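Regulation of enolase protein 1 (Saccharomyces cerevisiae, PDB 3O12) functions in galactose metabolism through the GAL83 protein and may control the level of the enolase ENO1. Local coordinates at residues Phe59-Phe64 against Val128-Lys133; Gln86-Gly91 against Asp147-Val152; Ser95-Ala100 against Thr192-Gly197. All blocks are in the same frame, centred on the assembly; numbering follows the deposited sequence.

Contact 1: Phe59-Phe64 against Val128-Lys133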
loop_
_atom_site.group_PDB
_atom_site.type_symbol
_atom_site.label_atom_id
_atom_site.label_comp_id
_atom_site.label_asym_id
_atom_site.label_seq_id
_atom_site.Cartn_x
_atom_site.Cartn_y
_atom_site.Cartn_z
ATOM N N PHE A 59 -1.573 -3.789 9.612
ATOM C CA PHE A 59 -2.892 -3.216 9.370
ATOM C C PHE A 59 -3.856 -4.373 9.173
ATOM O O PHE A 59 -3.693 -5.160 8.240
ATOM C CB PHE A 59 -2.903 -2.367 8.091
ATOM C CG PHE A 59 -2.256 -1.015 8.231
ATOM C CD1 PHE A 59 -2.804 -0.043 9.068
ATOM C CD2 PHE A 59 -1.132 -0.701 7.479
ATOM C CE1 PHE A 59 -2.210 1.218 9.171
ATOM C CE2 PHE A 59 -0.533 0.559 7.578
ATOM C CZ PHE A 59 -1.071 1.507 8.423
ATOM N N TRP A 60 -4.858 -4.470 10.038
ATOM C CA TRP A 60 -5.859 -5.531 9.940
ATOM C C TRP A 60 -7.050 -5.145 10.793
ATOM O O TRP A 60 -6.873 -4.565 11.855
ATOM C CB TRP A 60 -5.303 -6.872 10.451
ATOM C CG TRP A 60 -6.247 -8.011 10.191
ATOM C CD1 TRP A 60 -7.107 -8.608 11.082
ATOM C CD2 TRP A 60 -6.440 -8.674 8.938
ATOM N NE1 TRP A 60 -7.811 -9.615 10.451
ATOM C CE2 TRP A 60 -7.420 -9.668 9.137
ATOM C CE3 TRP A 60 -5.879 -8.521 7.665
ATOM C CZ2 TRP A 60 -7.852 -10.506 8.104
ATOM C CZ3 TRP A 60 -6.310 -9.357 6.639
ATOM C CH2 TRP A 60 -7.289 -10.338 6.870
ATOM N N ARG A 61 -8.260 -5.473 10.344
ATOM C CA ARG A 61 -9.442 -5.245 11.171
ATOM C C ARG A 61 -10.324 -6.483 11.281
ATOM O O ARG A 61 -11.064 -6.818 10.354
ATOM C CB ARG A 61 -10.282 -4.065 10.664
ATOM C CG ARG A 61 -9.916 -2.736 11.285
ATOM C CD ARG A 61 -10.913 -1.641 10.904
ATOM N NE ARG A 61 -12.145 -1.652 11.692
ATOM C CZ ARG A 61 -12.266 -1.111 12.903
ATOM N NH1 ARG A 61 -13.430 -1.156 13.537
ATOM N NH2 ARG A 61 -11.225 -0.534 13.488
ATOM N N GLU A 62 -10.201 -7.156 12.429
ATOM C CA GLU A 62 -11.178 -8.124 12.947
ATOM C C GLU A 62 -11.259 -9.495 12.282
ATOM O O GLU A 62 -11.174 -10.521 12.957
ATOM C CB GLU A 62 -12.580 -7.503 13.008
ATOM C CG GLU A 62 -13.638 -8.426 13.599
ATOM C CD GLU A 62 -13.277 -8.928 14.991
ATOM O OE1 GLU A 62 -12.486 -8.258 15.690
ATOM O OE2 GLU A 62 -13.791 -9.997 15.388
ATOM N N THR A 63 -11.457 -9.521 10.970
ATOM C CA THR A 63 -11.819 -10.764 10.292
ATOM C C THR A 63 -10.965 -11.963 10.678
ATOM O O THR A 63 -9.742 -11.936 10.519
ATOM C CB THR A 63 -11.733 -10.567 8.781
ATOM O OG1 THR A 63 -12.452 -9.374 8.441
ATOM C CG2 THR A 63 -12.326 -11.753 8.041
ATOM N N PHE A 64 -11.637 -13.008 11.169
ATOM C CA PHE A 64 -11.047 -14.324 11.456
ATOM C C PHE A 64 -10.124 -14.337 12.677
ATOM O O PHE A 64 -10.356 -15.090 13.629
ATOM C CB PHE A 64 -10.342 -14.885 10.215
ATOM C CG PHE A 64 -9.850 -16.288 10.377
ATOM C CD1 PHE A 64 -10.743 -17.343 10.460
ATOM C CD2 PHE A 64 -8.490 -16.555 10.415
ATOM C CE1 PHE A 64 -10.289 -18.649 10.594
ATOM C CE2 PHE A 64 -8.029 -17.853 10.552
ATOM C CZ PHE A 64 -8.927 -18.898 10.639
ATOM N N VAL A 128 -5.826 -6.061 0.683
ATOM C CA VAL A 128 -6.795 -6.129 1.764
ATOM C C VAL A 128 -7.677 -4.902 1.685
ATOM O O VAL A 128 -7.186 -3.776 1.793
ATOM C CB VAL A 128 -6.125 -6.183 3.140
ATOM C CG1 VAL A 128 -7.193 -6.233 4.256
ATOM C CG2 VAL A 128 -5.203 -7.391 3.242
ATOM N N LEU A 129 -8.968 -5.104 1.470
ATOM C CA LEU A 129 -9.946 -4.034 1.454
ATOM C C LEU A 129 -10.711 -4.091 2.757
ATOM O O LEU A 129 -11.320 -5.116 3.073
ATOM C CB LEU A 129 -10.900 -4.205 0.269
ATOM C CG LEU A 129 -11.772 -3.000 -0.097
ATOM C CD1 LEU A 129 -12.356 -3.182 -1.489
ATOM C CD2 LEU A 129 -12.862 -2.784 0.923
ATOM N N THR A 130 -10.657 -3.006 3.517
ATOM C CA THR A 130 -11.280 -2.949 4.829
ATOM C C THR A 130 -12.407 -1.942 4.790
ATOM O O THR A 130 -12.201 -0.752 4.543
ATOM C CB THR A 130 -10.233 -2.589 5.893
ATOM O OG1 THR A 130 -9.256 -3.636 5.919
ATOM C CG2 THR A 130 -10.865 -2.451 7.271
ATOM N N ASN A 131 -13.622 -2.439 4.970
ATOM C CA ASN A 131 -14.776 -1.577 5.148
ATOM C C ASN A 131 -15.463 -2.064 6.395
ATOM O O ASN A 131 -16.331 -2.942 6.333
ATOM C CB ASN A 131 -15.693 -1.654 3.931
ATOM C CG ASN A 131 -16.716 -0.533 3.909
ATOM O OD1 ASN A 131 -17.093 -0.004 4.952
ATOM N ND2 ASN A 131 -17.170 -0.171 2.717
ATOM N N GLY A 132 -15.036 -1.540 7.537
ATOM C CA GLY A 132 -15.452 -2.074 8.819
ATOM C C GLY A 132 -14.589 -3.272 9.167
ATOM O O GLY A 132 -13.945 -3.296 10.215
ATOM N N LYS A 133 -14.584 -4.265 8.281
ATOM C CA LYS A 133 -13.758 -5.459 8.458
ATOM C C LYS A 133 -12.909 -5.729 7.216
ATOM O O LYS A 133 -13.253 -5.297 6.101
ATOM C CB LYS A 133 -14.639 -6.670 8.750
ATOM C CG LYS A 133 -15.402 -6.592 10.057
ATOM C CD LYS A 133 -16.231 -7.865 10.215
ATOM C CE LYS A 133 -17.155 -7.826 11.416
ATOM N NZ LYS A 133 -18.042 -9.028 11.412
#

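Contact 2: Gln86-Gly91 against Asp147-Val152. With SO4 (sulfate ion), chain B.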
loop_
_atom_site.group_PDB
_atom_site.type_symbol
_atom_site.label_atom_id
_atom_site.label_comp_id
_atom_site.label_asym_id
_atom_site.label_seq_id
_atom_site.Cartn_x
_atom_site.Cartn_y
_atom_site.Cartn_z
ATOM N N GLN A 86 0.212 6.375 -8.518
ATOM C CA GLN A 86 1.132 5.342 -8.972
ATOM C C GLN A 86 2.446 5.472 -8.203
ATOM O O GLN A 86 2.851 6.586 -7.842
ATOM C CB GLN A 86 1.340 5.522 -10.473
ATOM C CG GLN A 86 2.246 4.550 -11.169
ATOM C CD GLN A 86 2.206 4.775 -12.670
ATOM O OE1 GLN A 86 1.134 4.764 -13.281
ATOM N NE2 GLN A 86 3.370 4.997 -13.269
ATOM N N VAL A 87 3.119 4.353 -7.947
ATOM C CA VAL A 87 4.380 4.362 -7.206
ATOM C C VAL A 87 5.209 3.131 -7.537
ATOM O O VAL A 87 4.662 2.072 -7.877
ATOM C CB VAL A 87 4.127 4.463 -5.669
ATOM C CG1 VAL A 87 3.547 3.151 -5.108
ATOM C CG2 VAL A 87 5.378 4.900 -4.908
ATOM N N ARG A 88 6.524 3.281 -7.459
ATOM C CA ARG A 88 7.457 2.170 -7.601
ATOM C C ARG A 88 7.892 1.726 -6.209
ATOM O O ARG A 88 8.166 2.558 -5.334
ATOM C CB ARG A 88 8.668 2.609 -8.419
ATOM C CG ARG A 88 9.623 1.480 -8.789
ATOM C CD ARG A 88 10.789 2.023 -9.592
ATOM N NE ARG A 88 11.664 0.952 -10.059
ATOM C CZ ARG A 88 12.738 1.165 -10.812
ATOM N NH1 ARG A 88 13.059 2.399 -11.176
ATOM N NH2 ARG A 88 13.486 0.143 -11.205
ATOM N N VAL A 89 7.963 0.415 -6.012
ATOM C CA VAL A 89 8.229 -0.174 -4.698
ATOM C C VAL A 89 9.410 -1.120 -4.822
ATOM O O VAL A 89 9.363 -2.083 -5.586
ATOM C CB VAL A 89 7.016 -0.983 -4.182
ATOM C CG1 VAL A 89 7.263 -1.477 -2.760
ATOM C CG2 VAL A 89 5.755 -0.145 -4.232
ATOM N N GLN A 90 10.476 -0.829 -4.084
ATOM C CA GLN A 90 11.670 -1.664 -4.093
ATOM C C GLN A 90 11.994 -2.105 -2.673
ATOM O O GLN A 90 12.648 -1.390 -1.922
ATOM C CB GLN A 90 12.843 -0.908 -4.722
ATOM C CG GLN A 90 12.613 -0.602 -6.192
ATOM C CD GLN A 90 13.714 0.232 -6.802
ATOM O OE1 GLN A 90 14.515 -0.263 -7.607
ATOM N NE2 GLN A 90 13.783 1.494 -6.410
ATOM N N GLY A 91 11.532 -3.292 -2.314
ATOM C CA GLY A 91 11.692 -3.792 -0.963
ATOM C C GLY A 91 12.634 -4.971 -0.891
ATOM O O GLY A 91 12.854 -5.673 -1.881
ATOM N N ASP A 147 10.997 -5.354 -7.153
ATOM C CA ASP A 147 10.868 -4.149 -7.971
ATOM C C ASP A 147 9.582 -4.207 -8.777
ATOM O O ASP A 147 9.493 -4.924 -9.776
ATOM C CB ASP A 147 12.072 -4.025 -8.901
ATOM C CG ASP A 147 12.157 -2.678 -9.596
ATOM O OD1 ASP A 147 11.303 -1.802 -9.356
ATOM O OD2 ASP A 147 13.109 -2.488 -10.391
ATOM N N PHE A 148 8.566 -3.475 -8.328
ATOM C CA PHE A 148 7.300 -3.461 -9.041
ATOM C C PHE A 148 6.641 -2.098 -8.889
ATOM O O PHE A 148 7.054 -1.289 -8.051
ATOM C CB PHE A 148 6.355 -4.569 -8.533
ATOM C CG PHE A 148 5.915 -4.394 -7.099
ATOM C CD1 PHE A 148 4.728 -3.727 -6.792
ATOM C CD2 PHE A 148 6.683 -4.888 -6.053
ATOM C CE1 PHE A 148 4.315 -3.560 -5.468
ATOM C CE2 PHE A 148 6.274 -4.710 -4.721
ATOM C CZ PHE A 148 5.090 -4.047 -4.436
ATOM N N TRP A 149 5.632 -1.850 -9.718
ATOM C CA TRP A 149 4.829 -0.637 -9.636
ATOM C C TRP A 149 3.390 -0.992 -9.301
ATOM O O TRP A 149 2.883 -2.064 -9.672
ATOM C CB TRP A 149 4.820 0.128 -10.967
ATOM C CG TRP A 149 6.118 0.803 -11.351
ATOM C CD1 TRP A 149 6.424 2.123 -11.205
ATOM C CD2 TRP A 149 7.256 0.190 -11.970
ATOM N NE1 TRP A 149 7.688 2.371 -11.687
ATOM C CE2 TRP A 149 8.222 1.200 -12.160
ATOM C CE3 TRP A 149 7.554 -1.115 -12.372
ATOM C CZ2 TRP A 149 9.469 0.944 -12.746
ATOM C CZ3 TRP A 149 8.798 -1.372 -12.952
ATOM C CH2 TRP A 149 9.737 -0.343 -13.130
ATOM N N LEU A 150 2.725 -0.079 -8.607
ATOM C CA LEU A 150 1.287 -0.162 -8.369
ATOM C C LEU A 150 0.606 1.073 -8.890
ATOM O O LEU A 150 1.154 2.172 -8.814
ATOM C CB LEU A 150 0.976 -0.280 -6.877
ATOM C CG LEU A 150 1.410 -1.599 -6.254
ATOM C CD1 LEU A 150 1.467 -1.493 -4.736
ATOM C CD2 LEU A 150 0.491 -2.758 -6.699
ATOM N N ARG A 151 -0.608 0.905 -9.392
ATOM C CA ARG A 151 -1.444 2.013 -9.811
ATOM C C ARG A 151 -2.815 1.784 -9.217
ATOM O O ARG A 151 -3.408 0.711 -9.361
ATOM C CB ARG A 151 -1.528 2.101 -11.338
ATOM C CG ARG A 151 -2.470 3.184 -11.844
ATOM C CD ARG A 151 -2.570 3.153 -13.356
ATOM N NE ARG A 151 -1.332 3.602 -13.978
ATOM C CZ ARG A 151 -1.081 3.546 -15.283
ATOM N NH1 ARG A 151 -1.985 3.041 -16.112
ATOM N NH2 ARG A 151 0.069 4.001 -15.756
ATOM N N VAL A 152 -3.329 2.786 -8.529
ATOM C CA VAL A 152 -4.641 2.692 -7.905
ATOM C C VAL A 152 -5.511 3.864 -8.320
ATOM O O VAL A 152 -5.053 5.020 -8.308
ATOM C CB VAL A 152 -4.522 2.664 -6.382
ATOM C CG1 VAL A 152 -5.905 2.592 -5.742
ATOM C CG2 VAL A 152 -3.667 1.481 -5.947
HETATM S S SO4 B . 16.353 1.777 -12.811
HETATM O O1 SO4 B . 15.501 0.784 -13.458
HETATM O O2 SO4 B . 17.535 2.000 -13.641
HETATM O O3 SO4 B . 15.621 3.033 -12.660
HETATM O O4 SO4 B . 16.769 1.297 -11.495
#

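Contact 3: Ser95-Ala100 against Thr192-Gly197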
loop_
_atom_site.group_PDB
_atom_site.type_symbol
_atom_site.label_atom_id
_atom_site.label_comp_id
_atom_site.label_asym_id
_atom_site.label_seq_id
_atom_site.Cartn_x
_atom_site.Cartn_y
_atom_site.Cartn_z
ATOM N N SER A 95 11.182 -12.150 5.474
ATOM C CA SER A 95 10.502 -12.859 6.560
ATOM C C SER A 95 8.986 -12.938 6.411
ATOM O O SER A 95 8.359 -12.079 5.783
ATOM C CB SER A 95 10.842 -12.217 7.909
ATOM O OG SER A 95 12.243 -12.106 8.091
ATOM N N LEU A 96 8.404 -13.969 7.017
ATOM C CA LEU A 96 6.960 -14.150 7.049
ATOM C C LEU A 96 6.227 -12.864 7.453
ATOM O O LEU A 96 6.535 -12.252 8.477
ATOM C CB LEU A 96 6.587 -15.290 8.003
ATOM C CG LEU A 96 5.099 -15.633 8.133
ATOM C CD1 LEU A 96 4.541 -16.158 6.814
ATOM C CD2 LEU A 96 4.870 -16.638 9.255
ATOM N N TYR A 97 5.261 -12.472 6.629
ATOM C CA TYR A 97 4.401 -11.313 6.881
ATOM C C TYR A 97 5.004 -9.963 6.490
ATOM O O TYR A 97 4.325 -8.947 6.604
ATOM C CB TYR A 97 3.902 -11.276 8.332
ATOM C CG TYR A 97 3.085 -12.486 8.738
ATOM C CD1 TYR A 97 1.963 -12.868 8.010
ATOM C CD2 TYR A 97 3.428 -13.236 9.856
ATOM C CE1 TYR A 97 1.210 -13.969 8.378
ATOM C CE2 TYR A 97 2.682 -14.339 10.235
ATOM C CZ TYR A 97 1.574 -14.701 9.492
ATOM O OH TYR A 97 0.827 -15.799 9.865
ATOM N N ASP A 98 6.263 -9.945 6.046
ATOM C CA ASP A 98 6.854 -8.725 5.498
ATOM C C ASP A 98 5.978 -8.217 4.365
ATOM O O ASP A 98 5.628 -8.982 3.472
ATOM C CB ASP A 98 8.249 -8.988 4.935
ATOM C CG ASP A 98 9.307 -9.102 6.010
ATOM O OD1 ASP A 98 8.950 -9.184 7.206
ATOM O OD2 ASP A 98 10.502 -9.109 5.646
ATOM N N GLN A 99 5.646 -6.927 4.392
ATOM C CA GLN A 99 4.742 -6.339 3.407
ATOM C C GLN A 99 5.184 -4.938 3.007
ATOM O O GLN A 99 5.615 -4.143 3.845
ATOM C CB GLN A 99 3.333 -6.148 3.986
ATOM C CG GLN A 99 2.712 -7.313 4.699
ATOM C CD GLN A 99 1.550 -6.871 5.572
ATOM O OE1 GLN A 99 0.816 -5.929 5.237
ATOM N NE2 GLN A 99 1.389 -7.534 6.708
ATOM N N ALA A 100 5.013 -4.616 1.734
ATOM C CA ALA A 100 5.152 -3.238 1.290
ATOM C C ALA A 100 4.316 -3.009 0.044
ATOM O O ALA A 100 4.052 -3.940 -0.730
ATOM C CB ALA A 100 6.616 -2.892 1.044
ATOM N N THR A 192 5.875 -4.839 9.164
ATOM C CA THR A 192 6.431 -6.115 9.618
ATOM C C THR A 192 5.757 -6.483 10.937
ATOM O O THR A 192 6.134 -5.982 11.991
ATOM C CB THR A 192 7.960 -6.071 9.818
ATOM O OG1 THR A 192 8.332 -4.856 10.483
ATOM C CG2 THR A 192 8.676 -6.152 8.486
ATOM N N PRO A 193 4.727 -7.339 10.876
ATOM C CA PRO A 193 3.961 -7.683 12.080
ATOM C C PRO A 193 4.790 -8.322 13.198
ATOM O O PRO A 193 4.395 -8.232 14.361
ATOM C CB PRO A 193 2.900 -8.655 11.553
ATOM C CG PRO A 193 2.697 -8.227 10.114
ATOM C CD PRO A 193 4.067 -7.792 9.637
ATOM N N GLU A 194 5.919 -8.939 12.858
ATOM C CA GLU A 194 6.811 -9.505 13.874
ATOM C C GLU A 194 8.089 -8.671 14.037
ATOM O O GLU A 194 8.015 -7.491 14.382
ATOM C CB GLU A 194 7.110 -10.977 13.573
ATOM C CG GLU A 194 5.852 -11.834 13.558
ATOM C CD GLU A 194 6.135 -13.316 13.405
ATOM O OE1 GLU A 194 7.059 -13.676 12.645
ATOM O OE2 GLU A 194 5.424 -14.120 14.044
ATOM N N ARG A 195 9.257 -9.262 13.806
ATOM C CA ARG A 195 10.496 -8.503 13.922
ATOM C C ARG A 195 10.574 -7.434 12.837
ATOM O O ARG A 195 10.100 -7.631 11.717
ATOM C CB ARG A 195 11.721 -9.422 13.882
ATOM C CG ARG A 195 11.917 -10.229 15.160
ATOM C CD ARG A 195 13.190 -11.064 15.114
ATOM N NE ARG A 195 14.393 -10.239 15.062
ATOM C CZ ARG A 195 15.060 -9.821 16.135
ATOM N NH1 ARG A 195 16.146 -9.074 15.992
ATOM N NH2 ARG A 195 14.640 -10.149 17.349
ATOM N N GLY A 196 11.156 -6.291 13.182
ATOM C CA GLY A 196 11.259 -5.198 12.236
ATOM C C GLY A 196 12.458 -5.345 11.328
ATOM O O GLY A 196 13.110 -6.395 11.301
ATOM N N GLY A 197 12.750 -4.296 10.568
ATOM C CA GLY A 197 13.969 -4.265 9.786
ATOM C C GLY A 197 13.803 -4.386 8.282
ATOM O O GLY A 197 14.796 -4.428 7.556
HETATM O O HOH W 1 6.820 -9.550 9.719
#

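Contact 1: Phe59-Phe64 against Val128-Lys133
Arg61 makes the one hydrogen bond that spans the two segments: its NE donates to Gly132 O at 2.9 Å, with an N-H...O angle of 158°. The carbonyl oxygen sits at the edge of the guanidinium, close to its plane. A bend at chi3 (80°) turns the guanidinium off the line of the aliphatic chain; Arg61 CD lies 3.7 Å from Thr130 CG2, the two side chains crossing at about a right angle. Gly132 and Lys133 form the turn between strands 122-131 and 134-140, a beta hairpin, and strand 59-61 with the loop that follows it packs beside this hairpin end within one large antiparallel sheet. Ser134 holds the neighbourhood together, its OG bonding both Arg61 N and Thr130 OG1, and its O bonding Thr63 OG1. The backbones come close where Lys133 CA makes a CA-H...O contact of 3.6 Å with Arg61 O. Among apolar groups, Trp60 CZ3 meets Val128 CG1 at 4.0 Å. At the surface Lys133 runs extended alongside Glu62, carbon against carbon, with Lys133 CE 4.2 Å from Glu62 CG. Within its own segment, Trp60 NE1 donates in the ring plane to Thr63 O at 3.0 Å, fixing the indole.

Contact 2: Gln86-Gly91 against Asp147-Val152
Arg88 lies stretched along one face of the Trp149 indole, the two side chains pointing the same way. Arg88 CG stands 3.8 Å from the centroid of the five-membered ring of Trp149, a CH-pi contact over the face, and farther out the guanidinium lies over Trp149 CZ2, its plane 20° from that of the ring. With CG anti to the backbone N (chi1 -172°) and the chain straight as far as NE, the head group reaches Asp147 and grips it side-on: Arg88 NE donates to Asp147 OD1 at 2.9 Å and Arg88 NH2 to Asp147 OD2 at 2.8 Å. Both bonds are nearly straight, use syn lone pairs and keep the two flat groups almost coplanar. A sulfate, probably from the crystallisation liquor, accepts hydrogen bonds from NH1 and NH2 of Arg88, while Glu204, on the adjoining strand 199-208, forms a salt bridge with Arg88 NH1 and accepts a hydrogen bond from Trp149 NE1. Farther along the same face, NE and NH2 of Arg151 both donate to Gln86 OE1, each at 2.8 Å. On the other face Val89 CB sits over the Phe148 ring, 3.6 Å from Phe148 CZ. Backbone bonds pair Val87 with Leu150 and Val89 with Phe148, joining antiparallel strands 83-91 and 148-155 in a seven-stranded sheet, one layer of a beta sandwich, with Val89 and Phe148 turned to the other sheet.

Contact 3: Ser95-Ala100 against Thr192-Gly197
A type II beta turn, Ser95 to Asp98, leads into the short strand 99-100 and rests against the loop between strands 185-191 and 199-208. Closed by the bond from Asp98 N to Ser95 O, the turn presents Tyr97 to Pro193: the proline CD lies 3.7 Å from Tyr97 CB and 3.3 Å from Tyr97 O, so the pyrrolidine packs on the root of the tyrosine and on its carbonyl. Gln99 reaches the same proline from another direction, crossing it at about a right angle with NE2 3.7 Å from Pro193 CG. The amide is held at both ends: NE2 of Gln99 donates to Tyr97 O, in the carbonyl plane, and OE1 of Gln99 accepts from Lys113 NZ. Farther out, the Glu194 carboxylate carbon stands at the edge of the Tyr97 ring. Next to the proline, Thr192 brings its methyl CG2 to 3.3 Å from Asp98 OD1; CG2 lies anti to the carbonyl carbon, and Thr192 OG1 is hydrogen-bonded to Thr53 OG1. No direct hydrogen bond joins the two segments, and a water does the bridging: it donates to Leu96 O at 3.0 Å and, more weakly, to Asp98 OD1, and it accepts a weak bond from Glu194 N at 3.3 Å.

How the contacts relate
From the N terminus, segment 59-64 comes first, and contact 1 closes its loop only at 128-133. Before that the chain passes through 86-91 and 95-100, whose partners, 147-152 and 192-197, come later still, so every pair of contacts crosses and none nests. Contact 2 joins neighbouring strands of the seven-stranded layer of the sandwich; contacts 1 and 3 both reach the nine-stranded layer, and segment 192-197 carries the chain from strand 185-191 there into strand 199-208 of the other. Contacts 1 and 2 lie on opposite sides of the chain's centre. Contacts 2 and 3 touch between the layers: Val89 CG1 is 4.1 Å from Ala100 CB, and Phe148 CZ is 3.9 Å from Ala100 O.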